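Hyaluronidase (Thermobaculum terrenum, PDB 5DIY) probably removes O-linked N-acetylglucosamine from proteins as a hexosaminidase of glycosyl hydrolase family 84. Local coordinates at residues 16-21 against 260-265; 87-92 against 128-133. One frame throughout, in Å; residues are numbered along the deposited sequence.

In the fold
From the N terminus, the chain forms the first barrel strand, 6-11, and then runs through 16-21 into helix 20-32. Its partner, 260-265, comes only after the last strand, 251-256, so contact 1 closes a loop around almost the whole eight-stranded parallel TIM barrel and joins its first and last beta-alpha connections. Contact 2 closes a much shorter loop lying wholly within that one: 87-92, between strand 77-82 and helix 93-108, meets helix 128-133 beyond strand 113-117. The loops therefore nest without crossing. The two sites do not touch, with nearest atoms about 19 Å apart and centres 37 Å apart.

Contact 1. Residues 16-21 against 260-265; sequences KPWEHQ and ALPEAS
Lys16 faces Ala260 through its backbone: Lys16 O lies 3.7 Å from Ala260 CB, and water 1 lies within hydrogen-bonding distance of both carbonyls, 2.6 Å from Lys16 O and 2.7 Å from Ala260 O, though it may not donate to both at once. The lysine side chain turns to its own segment, where Lys16 NZ forms a salt bridge with Glu19 OE2 (2.7 Å). Trp18 carries the apolar part: chi1 of -73° sets CG anti to the carbonyl carbon and carries the indole across to Pro262. Pro262 CB sits 3.8 Å from the centroid of the five-membered ring and 20° off its normal, a CH-pi contact over one face. At the ring edge lies Ala260 O, 3.8 Å from Trp18 CD1. The indole N-H goes to Met259 O. With an alanine here, Pro262 would probably lose the ring face it packs on, and Met259 O its indole donor. Within 260-265, Leu261 O accepts from Ser265 N and Ser265 OG, which come from opposite faces of its plane. The side chain of Ala260 is about 6 Å from that of Asp228, and that of Trp18 about 7 Å from that of Asn257; both bind N-acetylglucosamine. No direct hydrogen bond spans the segments, which follow the first and last TIM-barrel strands, so their polar link is water-mediated and their apolar one the indole face on Pro262.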
loop_
_atom_site.group_PDB
_atom_site.type_symbol
_atom_site.label_atom_id
_atom_site.label_comp_id
_atom_site.label_asym_id
_atom_site.label_seq_id
_atom_site.Cartn_x
_atom_site.Cartn_y
_atom_site.Cartn_z
ATOM N N LYS C 16 -5.575 -5.411 -10.826
ATOM C CA LYS C 16 -6.964 -5.394 -11.289
ATOM C C LYS C 16 -7.631 -4.054 -10.987
ATOM O O LYS C 16 -7.762 -3.696 -9.818
ATOM C CB LYS C 16 -7.750 -6.527 -10.609
ATOM C CG LYS C 16 -9.165 -6.733 -11.126
ATOM C CD LYS C 16 -9.944 -7.657 -10.205
ATOM C CE LYS C 16 -11.352 -7.887 -10.716
ATOM N NZ LYS C 16 -12.149 -6.633 -10.747
ATOM N N PRO C 17 -8.048 -3.301 -12.034
ATOM C CA PRO C 17 -8.749 -2.042 -11.762
ATOM C C PRO C 17 -10.045 -2.236 -10.973
ATOM O O PRO C 17 -10.661 -3.304 -11.031
ATOM C CB PRO C 17 -9.049 -1.497 -13.165
ATOM C CG PRO C 17 -8.014 -2.107 -14.041
ATOM C CD PRO C 17 -7.793 -3.476 -13.478
ATOM N N TRP C 18 -10.440 -1.218 -10.221
ATOM C CA TRP C 18 -11.712 -1.249 -9.523
ATOM C C TRP C 18 -12.876 -1.409 -10.508
ATOM O O TRP C 18 -12.841 -0.858 -11.614
ATOM C CB TRP C 18 -11.918 0.024 -8.712
ATOM C CG TRP C 18 -11.083 0.134 -7.476
ATOM C CD1 TRP C 18 -10.319 -0.845 -6.884
ATOM C CD2 TRP C 18 -10.960 1.287 -6.646
ATOM N NE1 TRP C 18 -9.721 -0.359 -5.752
ATOM C CE2 TRP C 18 -10.095 0.946 -5.580
ATOM C CE3 TRP C 18 -11.478 2.583 -6.708
ATOM C CZ2 TRP C 18 -9.757 1.851 -4.576
ATOM C CZ3 TRP C 18 -11.133 3.486 -5.712
ATOM C CH2 TRP C 18 -10.276 3.115 -4.661
ATOM N N GLU C 19 -13.893 -2.161 -10.088
ATOM C CA GLU C 19 -15.131 -2.323 -10.853
ATOM C C GLU C 19 -15.888 -1.004 -10.884
ATOM O O GLU C 19 -15.745 -0.167 -9.978
ATOM C CB GLU C 19 -16.051 -3.375 -10.214
ATOM C CG GLU C 19 -15.503 -4.791 -10.146
ATOM C CD GLU C 19 -15.407 -5.485 -11.491
ATOM O OE1 GLU C 19 -15.962 -4.986 -12.497
ATOM O OE2 GLU C 19 -14.762 -6.551 -11.542
ATOM N N HIS C 20 -16.714 -0.837 -11.912
ATOM C CA HIS C 20 -17.527 0.366 -12.073
ATOM C C HIS C 20 -18.375 0.659 -10.832
ATOM O O HIS C 20 -18.478 1.816 -10.395
ATOM C CB HIS C 20 -18.420 0.250 -13.323
ATOM C CG HIS C 20 -19.278 1.454 -13.561
ATOM N ND1 HIS C 20 -18.757 2.682 -13.908
ATOM C CD2 HIS C 20 -20.620 1.620 -13.488
ATOM C CE1 HIS C 20 -19.742 3.554 -14.036
ATOM N NE2 HIS C 20 -20.881 2.934 -13.789
ATOM N N GLN C 21 -18.966 -0.391 -10.266
ATOM C CA GLN C 21 -19.807 -0.258 -9.074
ATOM C C GLN C 21 -19.013 0.123 -7.813
ATOM O O GLN C 21 -19.507 0.860 -6.959
ATOM C CB GLN C 21 -20.585 -1.561 -8.825
ATOM C CG GLN C 21 -21.686 -1.443 -7.781
ATOM C CD GLN C 21 -22.689 -0.355 -8.128
ATOM O OE1 GLN C 21 -23.164 -0.274 -9.270
ATOM N NE2 GLN C 21 -22.997 0.504 -7.151
ATOM N N ALA C 260 -5.876 -2.430 -4.639
ATOM C CA ALA C 260 -6.840 -3.036 -5.575
ATOM C C ALA C 260 -8.038 -3.705 -4.852
ATOM O O ALA C 260 -9.009 -4.081 -5.503
ATOM C CB ALA C 260 -6.139 -4.034 -6.481
ATOM N N LEU C 261 -7.930 -3.885 -3.531
ATOM C CA LEU C 261 -9.050 -4.212 -2.639
ATOM C C LEU C 261 -9.734 -2.929 -2.137
ATOM O O LEU C 261 -9.245 -2.306 -1.186
ATOM C CB LEU C 261 -8.528 -5.013 -1.432
ATOM C CG LEU C 261 -7.721 -6.276 -1.715
ATOM C CD1 LEU C 261 -7.239 -6.881 -0.407
ATOM C CD2 LEU C 261 -8.546 -7.272 -2.507
ATOM N N PRO C 262 -10.854 -2.514 -2.771
ATOM C CA PRO C 262 -11.446 -1.218 -2.412
ATOM C C PRO C 262 -12.111 -1.156 -1.044
ATOM O O PRO C 262 -11.992 -0.148 -0.354
ATOM C CB PRO C 262 -12.510 -0.994 -3.502
ATOM C CG PRO C 262 -12.803 -2.345 -4.049
ATOM C CD PRO C 262 -11.516 -3.104 -3.953
ATOM N N GLU C 263 -12.836 -2.206 -0.677
ATOM C CA GLU C 263 -13.543 -2.227 0.598
ATOM C C GLU C 263 -12.544 -2.254 1.762
ATOM O O GLU C 263 -12.704 -1.521 2.738
ATOM C CB GLU C 263 -14.518 -3.415 0.659
ATOM C CG GLU C 263 -15.587 -3.292 1.731
ATOM C CD GLU C 263 -16.581 -2.174 1.484
ATOM O OE1 GLU C 263 -16.788 -1.777 0.320
ATOM O OE2 GLU C 263 -17.176 -1.699 2.470
ATOM N N ALA C 264 -11.501 -3.071 1.635
ATOM C CA ALA C 264 -10.413 -3.103 2.624
ATOM C C ALA C 264 -9.678 -1.764 2.729
ATOM O O ALA C 264 -9.244 -1.392 3.818
ATOM C CB ALA C 264 -9.432 -4.225 2.312
ATOM N N SER C 265 -9.547 -1.047 1.608
ATOM C CA SER C 265 -8.907 0.282 1.601
ATOM C C SER C 265 -9.655 1.322 2.428
ATOM O O SER C 265 -9.053 2.280 2.896
ATOM C CB SER C 265 -8.743 0.824 0.171
ATOM O OG SER C 265 -7.846 0.043 -0.585
HETATM O O HOH W 1 -9.778 -4.071 -8.143
#

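Contact 2. Residues 87-92 against 128-133; sequences SLVYSS and EEDRNS
The Asp130 carboxylate accepts three hydrogen bonds, from the amides of Tyr90 and Ser91 and from the Ser91 hydroxyl. Tyr90 N donates to Asp130 OD2 at 2.9 Å, somewhat bent at 141°, while Ser91 N reaches Asp130 OD1 at 2.8 Å and a straighter 161°; both approach on the syn side, tilted out of the carboxylate plane. Ser91 OG adds a third bond, 2.7 Å to Asp130 OD1, nearly along that C-O axis. Its chi1 of 60° sets the hydroxyl between backbone N and carbonyl carbon, where it can share OD1 with its own amide. With both oxygens engaged, the carboxylate's rotation is probably fixed. Within the helix, Ser133 OG donates to Glu129 O at 2.7 Å.

Van der Waals contacts flank this polar centre. Val89 CG1 lies 3.4 Å from Glu129 CG, the two side chains crossing at about a right angle. Asp130 OD2 also lies at the edge of the Tyr90 ring.

A type I turn, Val89 to Ser92, presents the two amides just before helix 93-108, which Ser92 caps. Helix 128-133 follows strand 113-117, so the contact ties together the loops after two adjacent barrel strands, 77-82 and 113-117, while helix 137-153 packs against Tyr90 and Leu88.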
loop_
_atom_site.group_PDB
_atom_site.type_symbol
_atom_site.label_atom_id
_atom_site.label_comp_id
_atom_site.label_asym_id
_atom_site.label_seq_id
_atom_site.Cartn_x
_atom_site.Cartn_y
_atom_site.Cartn_z
ATOM N N SER C 87 5.900 5.853 -25.304
ATOM C CA SER C 87 6.057 6.002 -26.763
ATOM C C SER C 87 5.849 7.418 -27.333
ATOM O O SER C 87 5.927 7.593 -28.545
ATOM C CB SER C 87 5.112 5.025 -27.465
ATOM O OG SER C 87 3.764 5.291 -27.119
ATOM N N LEU C 88 5.617 8.427 -26.492
ATOM C CA LEU C 88 5.347 9.785 -26.986
ATOM C C LEU C 88 6.565 10.383 -27.682
ATOM O O LEU C 88 7.673 10.324 -27.157
ATOM C CB LEU C 88 4.924 10.720 -25.842
ATOM C CG LEU C 88 4.776 12.225 -26.113
ATOM C CD1 LEU C 88 3.729 12.479 -27.182
ATOM C CD2 LEU C 88 4.415 12.966 -24.835
ATOM N N VAL C 89 6.335 10.956 -28.860
ATOM C CA VAL C 89 7.299 11.841 -29.507
ATOM C C VAL C 89 6.937 13.257 -29.050
ATOM O O VAL C 89 5.985 13.858 -29.553
ATOM C CB VAL C 89 7.265 11.720 -31.050
ATOM C CG1 VAL C 89 8.456 12.449 -31.667
ATOM C CG2 VAL C 89 7.260 10.256 -31.474
ATOM N N TYR C 90 7.693 13.769 -28.079
ATOM C CA TYR C 90 7.403 15.062 -27.445
ATOM C C TYR C 90 7.316 16.232 -28.434
ATOM O O TYR C 90 6.426 17.071 -28.317
ATOM C CB TYR C 90 8.440 15.377 -26.360
ATOM C CG TYR C 90 8.347 14.487 -25.140
ATOM C CD1 TYR C 90 7.406 14.738 -24.143
ATOM C CD2 TYR C 90 9.196 13.391 -24.982
ATOM C CE1 TYR C 90 7.313 13.928 -23.026
ATOM C CE2 TYR C 90 9.112 12.574 -23.866
ATOM C CZ TYR C 90 8.168 12.844 -22.891
ATOM O OH TYR C 90 8.081 12.037 -21.781
ATOM N N SER C 91 8.226 16.265 -29.409
ATOM C CA SER C 91 8.302 17.359 -30.395
ATOM C C SER C 91 7.281 17.270 -31.534
ATOM O O SER C 91 7.128 18.237 -32.286
ATOM C CB SER C 91 9.715 17.443 -30.992
ATOM O OG SER C 91 10.065 16.233 -31.644
ATOM N N SER C 92 6.593 16.134 -31.665
ATOM C CA SER C 92 5.669 15.905 -32.781
ATOM C C SER C 92 4.348 16.620 -32.579
ATOM O O SER C 92 3.622 16.330 -31.626
ATOM C CB SER C 92 5.394 14.412 -32.967
ATOM O OG SER C 92 4.319 14.198 -33.867
ATOM N N GLU C 128 14.860 10.072 -31.784
ATOM C CA GLU C 128 15.917 10.938 -32.336
ATOM C C GLU C 128 15.443 12.379 -32.558
ATOM O O GLU C 128 16.151 13.332 -32.225
ATOM C CB GLU C 128 16.445 10.350 -33.656
ATOM C CG GLU C 128 17.639 11.077 -34.256
ATOM N N GLU C 129 14.250 12.522 -33.130
ATOM C CA GLU C 129 13.627 13.841 -33.354
ATOM C C GLU C 129 13.465 14.689 -32.075
ATOM O O GLU C 129 13.523 15.920 -32.137
ATOM C CB GLU C 129 12.289 13.720 -34.119
ATOM C CG GLU C 129 11.276 12.707 -33.580
ATOM C CD GLU C 129 11.391 11.319 -34.219
ATOM O OE1 GLU C 129 12.438 10.656 -34.028
ATOM O OE2 GLU C 129 10.436 10.886 -34.903
ATOM N N ASP C 130 13.276 14.029 -30.930
ATOM C CA ASP C 130 13.242 14.708 -29.628
ATOM C C ASP C 130 14.634 15.067 -29.116
ATOM O O ASP C 130 14.804 16.115 -28.491
ATOM C CB ASP C 130 12.513 13.856 -28.581
ATOM C CG ASP C 130 11.023 13.757 -28.838
ATOM O OD1 ASP C 130 10.456 14.618 -29.542
ATOM O OD2 ASP C 130 10.402 12.815 -28.316
ATOM N N ARG C 131 15.617 14.202 -29.367
ATOM C CA ARG C 131 17.027 14.525 -29.081
ATOM C C ARG C 131 17.552 15.706 -29.911
ATOM O O ARG C 131 18.434 16.431 -29.454
ATOM C CB ARG C 131 17.944 13.297 -29.259
ATOM C CG ARG C 131 18.462 12.729 -27.946
ATOM C CD ARG C 131 19.192 11.406 -28.128
ATOM N NE ARG C 131 18.249 10.282 -28.142
ATOM C CZ ARG C 131 17.921 9.525 -29.195
ATOM N NH1 ARG C 131 18.460 9.700 -30.402
ATOM N NH2 ARG C 131 17.034 8.547 -29.027
ATOM N N ASN C 132 17.021 15.882 -31.122
ATOM C CA ASN C 132 17.325 17.056 -31.958
ATOM C C ASN C 132 16.621 18.332 -31.483
ATOM O O ASN C 132 17.133 19.433 -31.689
ATOM C CB ASN C 132 16.961 16.789 -33.425
ATOM C CG ASN C 132 17.744 15.629 -34.030
ATOM O OD1 ASN C 132 18.788 15.220 -33.514
ATOM N ND2 ASN C 132 17.237 15.087 -35.131
ATOM N N SER C 133 15.452 18.180 -30.859
ATOM C CA SER C 133 14.651 19.310 -30.384
ATOM C C SER C 133 14.933 19.749 -28.941
ATOM O O SER C 133 14.696 20.913 -28.613
ATOM C CB SER C 133 13.165 18.982 -30.518
ATOM O OG SER C 133 12.862 18.543 -31.827
#